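Local coordinates for toll-receptor-related 2 (Hydra vulgaris, PDB 4W8H), which probably relays signals inside the cell as a Toll-related membrane receptor, through the flavodoxin-like TIR domain that this chain comprises, at residues M65-F70 with R93-P98; L79-L83 with F100-M104. One frame throughout, in Å; residues are numbered along the deposited sequence. Where two conformers were deposited one is given.

How the contacts relate
Following the chain from its N terminus, the central strand 58-65 of the parallel sheet ends at Met65, where 65-70 begins and leads on as a loop; helix 73-82 comes next and carries 79-83, and the neighbouring strand 87-91 leads into the long connection that holds first 93-98 and then 100-104. Contact 1 closes a loop from 65-70 to 93-98 and contact 2 one from 79-83 to 100-104; the two loops cross. Contact 1 ties together the segments that follow two adjacent strands, contact 2 the helix between those strands and the same connection farther on. They meet directly: Leu101 packs on Met65 and Phe70, and Leu79 on Phe69 and Phe70.

Contact 1 of 2, residues M65-F70 with R93-P98; sequences MSPDFF and RPCEVP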
loop_
_atom_site.group_PDB
_atom_site.type_symbol
_atom_site.label_atom_id
_atom_site.label_comp_id
_atom_site.label_asym_id
_atom_site.label_seq_id
_atom_site.Cartn_x
_atom_site.Cartn_y
_atom_site.Cartn_z
ATOM N N MET A 65 5.204 -2.594 -4.103
ATOM C CA MET A 65 5.995 -2.489 -5.309
ATOM C C MET A 65 6.484 -3.880 -5.742
ATOM O O MET A 65 6.954 -4.716 -4.939
ATOM C CB MET A 65 7.191 -1.576 -5.068
ATOM C CG MET A 65 6.770 -0.170 -4.642
ATOM S SD MET A 65 8.133 1.023 -4.618
ATOM C CE MET A 65 9.096 0.339 -3.272
ATOM N N SER A 66 6.401 -4.100 -7.033
ATOM C CA SER A 66 6.814 -5.336 -7.706
ATOM C C SER A 66 6.825 -5.043 -9.211
ATOM O O SER A 66 6.283 -4.014 -9.645
ATOM C CB SER A 66 5.798 -6.438 -7.457
ATOM O OG SER A 66 4.627 -6.241 -8.238
ATOM N N PRO A 67 7.344 -5.964 -10.020
ATOM C CA PRO A 67 7.287 -5.716 -11.459
ATOM C C PRO A 67 5.875 -5.569 -11.969
ATOM O O PRO A 67 5.609 -4.773 -12.881
ATOM C CB PRO A 67 7.969 -6.955 -12.059
ATOM C CG PRO A 67 8.882 -7.466 -10.957
ATOM C CD PRO A 67 8.157 -7.156 -9.677
ATOM N N ASP A 68 4.941 -6.320 -11.383
ATOM C CA ASP A 68 3.553 -6.251 -11.848
ATOM C C ASP A 68 2.830 -4.982 -11.397
ATOM O O ASP A 68 1.964 -4.454 -12.105
ATOM C CB ASP A 68 2.806 -7.489 -11.417
ATOM C CG ASP A 68 3.342 -8.725 -12.116
ATOM O OD1 ASP A 68 3.322 -8.746 -13.373
ATOM O OD2 ASP A 68 3.800 -9.660 -11.419
ATOM N N PHE A 69 3.208 -4.446 -10.239
ATOM C CA PHE A 69 2.661 -3.160 -9.791
ATOM C C PHE A 69 2.872 -2.086 -10.858
ATOM O O PHE A 69 1.969 -1.319 -11.159
ATOM C CB PHE A 69 3.347 -2.712 -8.514
ATOM C CG PHE A 69 2.790 -1.450 -7.963
ATOM C CD1 PHE A 69 3.289 -0.225 -8.363
ATOM C CD2 PHE A 69 1.777 -1.479 -7.043
ATOM C CE1 PHE A 69 2.751 0.950 -7.884
ATOM C CE2 PHE A 69 1.224 -0.282 -6.557
ATOM C CZ PHE A 69 1.706 0.920 -6.999
ATOM N N PHE A 70 4.091 -2.019 -11.393
ATOM C CA PHE A 70 4.492 -0.944 -12.313
ATOM C C PHE A 70 4.049 -1.171 -13.743
ATOM O O PHE A 70 4.352 -0.352 -14.627
ATOM C CB PHE A 70 6.001 -0.681 -12.183
ATOM C CG PHE A 70 6.367 -0.084 -10.858
ATOM C CD1 PHE A 70 5.881 1.173 -10.485
ATOM C CD2 PHE A 70 7.159 -0.777 -9.972
ATOM C CE1 PHE A 70 6.163 1.713 -9.225
ATOM C CE2 PHE A 70 7.462 -0.246 -8.753
ATOM C CZ PHE A 70 6.953 1.014 -8.364
ATOM N N ARG A 93 8.720 -7.382 -4.272
ATOM C CA ARG A 93 9.557 -8.133 -5.210
ATOM C C ARG A 93 10.503 -7.173 -5.909
ATOM O O ARG A 93 10.085 -6.079 -6.230
ATOM C CB ARG A 93 8.696 -8.865 -6.228
ATOM C CG ARG A 93 7.874 -10.005 -5.651
ATOM C CD ARG A 93 6.616 -10.278 -6.533
ATOM N NE ARG A 93 6.988 -10.556 -7.894
ATOM C CZ ARG A 93 6.267 -10.310 -8.978
ATOM N NH1 ARG A 93 5.067 -9.707 -8.912
ATOM N NH2 ARG A 93 6.793 -10.665 -10.149
ATOM N N PRO A 94 11.758 -7.590 -6.182
ATOM C CA PRO A 94 12.701 -6.687 -6.854
ATOM C C PRO A 94 12.170 -6.231 -8.206
ATOM O O PRO A 94 11.523 -6.980 -8.936
ATOM C CB PRO A 94 13.956 -7.549 -7.046
ATOM C CG PRO A 94 13.854 -8.592 -5.955
ATOM C CD PRO A 94 12.366 -8.908 -5.907
ATOM N N CYS A 95 12.414 -4.969 -8.524
ATOM C CA CYS A 95 11.869 -4.377 -9.739
ATOM C C CYS A 95 12.594 -3.075 -10.027
ATOM O O CYS A 95 13.286 -2.524 -9.177
ATOM C CB CYS A 95 10.366 -4.139 -9.627
ATOM S SG CYS A 95 9.862 -3.111 -8.266
ATOM N N GLU A 96 12.367 -2.545 -11.218
ATOM C CA GLU A 96 12.818 -1.209 -11.554
ATOM C C GLU A 96 11.843 -0.218 -10.945
ATOM O O GLU A 96 10.703 -0.124 -11.379
ATOM C CB GLU A 96 12.849 -1.000 -13.070
ATOM C CG GLU A 96 13.436 0.366 -13.474
ATOM C CD GLU A 96 13.615 0.526 -14.970
ATOM O OE1 GLU A 96 13.614 -0.488 -15.671
ATOM O OE2 GLU A 96 13.735 1.672 -15.458
ATOM N N VAL A 97 12.321 0.510 -9.943
ATOM C CA VAL A 97 11.547 1.516 -9.244
ATOM C C VAL A 97 11.654 2.809 -10.059
ATOM O O VAL A 97 12.773 3.236 -10.408
ATOM C CB VAL A 97 12.086 1.705 -7.803
ATOM C CG1 VAL A 97 11.365 2.816 -7.106
ATOM C CG2 VAL A 97 11.936 0.406 -7.008
ATOM N N PRO A 98 10.514 3.427 -10.396
ATOM C CA PRO A 98 10.546 4.639 -11.226
ATOM C C PRO A 98 11.288 5.795 -10.604
ATOM O O PRO A 98 11.430 5.872 -9.366
ATOM C CB PRO A 98 9.057 4.978 -11.441
ATOM C CG PRO A 98 8.349 4.287 -10.371
ATOM C CD PRO A 98 9.142 3.046 -10.026
#
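Met65 O accepts a nearly straight bond from Arg93 N (3.3 Å, N-H...O 168°), and the backbones stay close as far as Pro67 and Cys95, whose CA atoms lie 5.1 Å apart. In the flavodoxin-like TIR fold this joins the loops leaving adjacent parallel strands 58-65 and 87-91. Ser66 OG accepts from Phe69 N, an ST motif that ties down the turn, and also bonds Asp15. The Arg93 chain bends at chi3 (57°), laying its guanidinium with one face over Pro67 CD while its edge reaches Asp68. NH1 makes the salt bridge to Asp68 OD2 (2.8 Å), meeting the anti side of the carboxylate, and NH2 adds a weak bond to the same oxygen. A second salt bridge from NH1 to Asp15 probably helps fix the group between two carboxylates. Farther along, Cys95 CB lies against Pro67 CD (3.7 Å). Its SG sits at the edge of the Phe70 ring, a sulfur-aromatic contact, with Met65 SD also near the ring plane. Phe69 CD1 lies over one face of that ring, toward its rim; over the opposite face Pro98 CD makes a CH-pi contact, 3.6 Å from the ring centroid.

Contact 2 of 2, residues L79-L83 with F100-M104; sequences LQIGL and FLNHM
Leu79, near the C-terminal end of helix 73-82, and Leu83, four residues on, face Phe100 and Leu101 of the loop leading to the edge strand 107-108. In this flavodoxin-like TIR fold, the contact joins the helix connecting strands 58-65 and 87-91 to the next connection along the chain. No hydrogen bond crosses it, and the backbones stand well apart, with the CA atoms of Leu83 and Phe100 9.6 Å from each other; side chains alone bridge the interval.

The close-packed part is apolar. Phe100 holds CG between its backbone N and carbonyl carbon (chi1 60°), which swings the ring toward the helix. Leu79 comes from the opposite direction and sets CD2 against the ring edge, in its plane, 3.8 Å from Phe100 CE1. The same methyl also lies 4.0 Å from Leu101 CD1, so it touches both residues of the loop. Leu79 also packs on Val63 and Ile87 of the sheet and on Phe69. The Leu83 side chain runs at about a right angle to that of Phe100 and brings CD1 to Phe100 CD1, while its other methyl, CD2, turns to Leu101 CD2. An alanine in place of Phe100 would probably open a gap beside Leu79 and Leu83 and leave their methyls held on this side mainly by Leu101.

Looser contacts complete it. On the sheet side Met104, placed by the type I beta turn from Leu101 to Met104, packs on Ile87 and Pro89 and reaches Leu83 CD2 only with its terminal methyl CE (4.3 Å). On the solvent side, exposed Gln80 bends back at chi2 (-56°), its amide plane 66° from the ring plane. Its NE2 donates to Asp76 and rests 3.6 Å from Phe100 CZ.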
loop_
_atom_site.group_PDB
_atom_site.type_symbol
_atom_site.label_atom_id
_atom_site.label_comp_id
_atom_site.label_asym_id
_atom_site.label_seq_id
_atom_site.Cartn_x
_atom_site.Cartn_y
_atom_site.Cartn_z
ATOM N N LEU A 79 -1.161 5.506 -7.425
ATOM C CA LEU A 79 0.098 6.036 -6.955
ATOM C C LEU A 79 0.214 7.530 -7.220
ATOM O O LEU A 79 0.686 8.286 -6.371
ATOM C CB LEU A 79 1.280 5.278 -7.588
ATOM C CG LEU A 79 2.714 5.742 -7.278
ATOM C CD1 LEU A 79 3.028 5.762 -5.813
ATOM C CD2 LEU A 79 3.673 4.797 -7.954
ATOM N N GLN A 80 -0.156 7.947 -8.427
ATOM C CA GLN A 80 -0.053 9.370 -8.755
ATOM C C GLN A 80 -0.853 10.237 -7.772
ATOM O O GLN A 80 -0.353 11.267 -7.293
ATOM C CB GLN A 80 -0.522 9.640 -10.198
ATOM C CG GLN A 80 0.313 9.003 -11.301
ATOM C CD GLN A 80 1.770 9.368 -11.249
ATOM O OE1 GLN A 80 2.135 10.511 -10.951
ATOM N NE2 GLN A 80 2.628 8.389 -11.554
ATOM N N ILE A 81 -2.064 9.833 -7.440
ATOM C CA ILE A 81 -2.841 10.588 -6.462
ATOM C C ILE A 81 -2.244 10.398 -5.055
ATOM O O ILE A 81 -2.165 11.345 -4.261
ATOM C CB ILE A 81 -4.325 10.222 -6.541
ATOM C CG1 ILE A 81 -4.815 10.505 -7.982
ATOM C CG2 ILE A 81 -5.113 11.030 -5.522
ATOM C CD1 ILE A 81 -6.010 9.707 -8.404
ATOM N N GLY A 82 -1.757 9.193 -4.763
ATOM C CA GLY A 82 -1.147 8.918 -3.465
ATOM C C GLY A 82 0.051 9.796 -3.135
ATOM O O GLY A 82 0.260 10.125 -1.969
ATOM N N LEU A 83 0.805 10.205 -4.157
ATOM C CA LEU A 83 1.937 11.100 -3.950
ATOM C C LEU A 83 1.506 12.456 -3.388
ATOM O O LEU A 83 2.300 13.168 -2.803
ATOM C CB LEU A 83 2.679 11.312 -5.240
ATOM C CG LEU A 83 3.403 10.087 -5.804
ATOM C CD1 LEU A 83 3.970 10.464 -7.165
ATOM C CD2 LEU A 83 4.509 9.589 -4.840
ATOM N N PHE A 100 10.668 8.786 -9.924
ATOM C CA PHE A 100 10.049 9.651 -8.918
ATOM C C PHE A 100 9.929 8.976 -7.560
ATOM O O PHE A 100 9.649 9.630 -6.561
ATOM C CB PHE A 100 8.691 10.206 -9.401
ATOM C CG PHE A 100 7.681 9.144 -9.719
ATOM C CD1 PHE A 100 6.877 8.624 -8.732
ATOM C CD2 PHE A 100 7.565 8.639 -11.009
ATOM C CE1 PHE A 100 5.948 7.641 -9.020
ATOM C CE2 PHE A 100 6.634 7.641 -11.303
ATOM C CZ PHE A 100 5.824 7.149 -10.302
ATOM N N LEU A 101 10.248 7.680 -7.500
ATOM C CA LEU A 101 10.341 6.946 -6.243
ATOM C C LEU A 101 11.763 6.564 -5.871
ATOM O O LEU A 101 11.954 5.949 -4.814
ATOM C CB LEU A 101 9.498 5.684 -6.294
ATOM C CG LEU A 101 8.003 5.857 -6.349
ATOM C CD1 LEU A 101 7.354 4.473 -6.309
ATOM C CD2 LEU A 101 7.493 6.743 -5.213
ATOM N N ASN A 102 12.745 6.985 -6.674
ATOM C CA ASN A 102 14.130 6.510 -6.494
ATOM C C ASN A 102 14.881 7.226 -5.379
ATOM O O ASN A 102 16.057 6.933 -5.120
ATOM C CB ASN A 102 14.933 6.539 -7.817
ATOM C CG ASN A 102 15.379 7.961 -8.257
ATOM O OD1 ASN A 102 15.126 8.973 -7.582
ATOM N ND2 ASN A 102 16.082 8.020 -9.401
ATOM N N HIS A 103 14.209 8.164 -4.736
ATOM C CA HIS A 103 14.763 8.861 -3.591
ATOM C C HIS A 103 13.779 8.883 -2.431
ATOM O O HIS A 103 13.786 9.791 -1.622
ATOM C CB HIS A 103 15.259 10.273 -3.967
ATOM C CG HIS A 103 14.261 11.115 -4.708
ATOM N ND1 HIS A 103 14.013 10.971 -6.057
ATOM C CD2 HIS A 103 13.494 12.154 -4.299
ATOM C CE1 HIS A 103 13.112 11.861 -6.440
ATOM N NE2 HIS A 103 12.783 12.594 -5.394
ATOM N N MET A 104 12.918 7.867 -2.378
ATOM C CA MET A 104 11.973 7.701 -1.287
ATOM C C MET A 104 12.286 6.426 -0.502
ATOM O O MET A 104 12.483 5.347 -1.076
ATOM C CB MET A 104 10.568 7.604 -1.858
ATOM C CG MET A 104 9.521 7.521 -0.790
ATOM S SD MET A 104 7.849 7.531 -1.389
ATOM C CE MET A 104 7.740 9.140 -2.113
#